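PDB 3DRF: oligopeptide-binding protein oppA from Lactococcus lactis, which captures oligopeptides for the OppABCDF transporter, the ABC system that takes up peptides longer than three residues and supports growth in milk. Local coordinates for residues A[357-361]-A[526-531]. Residues are numbered along the deposited sequence; the frame is centred on the assembly and turned at random.
Sequences ANSLI and YQEDMN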
# COMPACT_ATOMS: atom_id res chain seq x y z
N ALA A 357 -4.86 16.92 -0.51
CA ALA A 357 -5.87 16.09 -1.15
C ALA A 357 -7.29 16.56 -0.79
O ALA A 357 -7.55 16.90 0.28
CB ALA A 357 -5.69 14.61 -0.70
N ASN A 358 -8.16 16.52 -1.78
CA ASN A 358 -9.60 16.79 -1.59
C ASN A 358 -10.42 15.53 -1.29
O ASN A 358 -11.53 15.62 -0.89
CB ASN A 358 -10.20 17.48 -2.86
CG ASN A 358 -10.21 16.57 -4.08
OD1 ASN A 358 -9.26 15.87 -4.32
ND2 ASN A 358 -11.30 16.57 -4.80
N SER A 359 -9.82 14.39 -1.54
CA SER A 359 -10.47 13.06 -1.44
C SER A 359 -9.42 11.96 -1.42
O SER A 359 -8.28 12.21 -1.47
CB SER A 359 -11.44 12.85 -2.61
OG SER A 359 -10.73 12.32 -3.70
N LEU A 360 -9.90 10.72 -1.29
CA LEU A 360 -9.03 9.55 -1.24
C LEU A 360 -8.60 8.97 -2.60
O LEU A 360 -7.79 8.13 -2.65
CB LEU A 360 -9.69 8.44 -0.39
CG LEU A 360 -10.01 8.85 1.08
CD1 LEU A 360 -10.91 7.79 1.76
CD2 LEU A 360 -8.69 9.07 1.84
N ILE A 361 -9.15 9.49 -3.66
CA ILE A 361 -8.83 8.98 -5.02
C ILE A 361 -7.83 9.93 -5.71
O ILE A 361 -8.16 11.05 -6.00
CB ILE A 361 -10.10 8.84 -5.89
CG1 ILE A 361 -11.17 7.92 -5.22
CG2 ILE A 361 -9.69 8.31 -7.27
CD1 ILE A 361 -10.73 6.42 -5.04
N TYR A 526 -18.88 7.88 -3.05
CA TYR A 526 -17.91 7.34 -2.10
C TYR A 526 -16.96 8.43 -1.54
O TYR A 526 -16.74 8.50 -0.38
CB TYR A 526 -17.09 6.28 -2.83
CG TYR A 526 -15.87 5.79 -2.05
CD1 TYR A 526 -16.01 5.10 -0.83
CD2 TYR A 526 -14.58 6.01 -2.53
CE1 TYR A 526 -14.85 4.65 -0.14
CE2 TYR A 526 -13.47 5.58 -1.84
CZ TYR A 526 -13.62 4.93 -0.64
OH TYR A 526 -12.50 4.48 0.08
N GLN A 527 -16.41 9.23 -2.44
CA GLN A 527 -15.51 10.31 -2.01
C GLN A 527 -16.22 11.34 -1.08
O GLN A 527 -15.71 11.73 -0.09
CB GLN A 527 -14.90 11.02 -3.23
CG GLN A 527 -13.86 10.14 -4.04
CD GLN A 527 -13.51 10.77 -5.40
OE1 GLN A 527 -12.76 11.70 -5.47
NE2 GLN A 527 -14.03 10.24 -6.42
N GLU A 528 -17.42 11.74 -1.46
CA GLU A 528 -18.22 12.66 -0.66
C GLU A 528 -18.59 12.02 0.67
O GLU A 528 -18.47 12.64 1.67
CB GLU A 528 -19.53 12.99 -1.39
CG GLU A 528 -19.42 13.89 -2.67
CD GLU A 528 -20.71 13.93 -3.47
OE1 GLU A 528 -21.57 13.07 -3.33
OE2 GLU A 528 -20.80 14.86 -4.23
N ASP A 529 -19.01 10.76 0.66
CA ASP A 529 -19.48 10.11 1.89
C ASP A 529 -18.31 9.88 2.88
O ASP A 529 -18.48 10.05 4.04
CB ASP A 529 -20.22 8.77 1.61
CG ASP A 529 -21.56 8.97 0.93
OD1 ASP A 529 -22.08 10.07 0.88
OD2 ASP A 529 -22.03 7.95 0.46
N MET A 530 -17.15 9.53 2.38
CA MET A 530 -15.99 9.31 3.25
C MET A 530 -15.61 10.65 3.89
O MET A 530 -15.28 10.68 5.01
CB MET A 530 -14.81 8.79 2.42
CG MET A 530 -14.99 7.25 2.10
SD MET A 530 -14.82 6.15 3.62
CE MET A 530 -13.00 5.90 3.66
N ASN A 531 -15.67 11.73 3.14
CA ASN A 531 -15.33 13.06 3.72
C ASN A 531 -16.37 13.50 4.80
O ASN A 531 -16.02 14.03 5.78
CB ASN A 531 -15.23 14.12 2.59
CG ASN A 531 -13.91 14.05 1.82
OD1 ASN A 531 -12.99 13.35 2.20
ND2 ASN A 531 -13.83 14.78 0.76
O HOH W 1 -11.68 13.99 -6.79
O HOH W 2 -12.86 11.20 0.13
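Ser359 and Gln527 meet through a hydroxyl with two jobs: Ser359 OG donates a hydrogen bond to Gln527 OE1 at 2.8 Å and, on its own side, accepts the backbone N of Ile361 at 3.2 Å, closing an ST turn. The torsion behind this is chi1 86°, which sets OG between its own backbone N and carbonyl carbon, facing both partners. The hydroxyl approaches OE1 at 127° to the C=O and 21° out of the carbonyl plane. The Gln527 amide is gripped at both ends, for NE2 donates to the backbone carbonyls of Phe368 and Phe523, while a water lies within hydrogen-bonding distance of both OE1 and Asn358 ND2; ND2 donates to this water as well as to Val373 O, its stronger partner. The CG1 branch of Ile361 runs across the glutamine chain at about a right angle, 3.7 Å from its CG. One helical turn on, Asn531 ND2 bonds Asn358 O at 3.0 Å, the acceptor lying close to the amide plane, and also serves Lys374 O. A second water bridges Gln527 O and, more weakly, Asn531 OD1 and Leu360 N. On the other flank Leu360 CD1 presses on Met530 CE at 3.4 Å, tighter than usual for two carbons, and Ile361 CD1 sits at the edge of the Tyr526 ring, whose hydroxyl is tied to Gln481. An alanine in place of Gln527 would probably leave the Ser359 hydroxyl without this acceptor, the two phenylalanine carbonyls without this donor, and a gap beside Ile361. The contact thus pins the loop that leaves strand 354-356 onto helix 516-533 of this Venus-flytrap receptor: side-chain amides, a serine hydroxyl and water meet backbone groups along one side, while apolar side chains pack along the other.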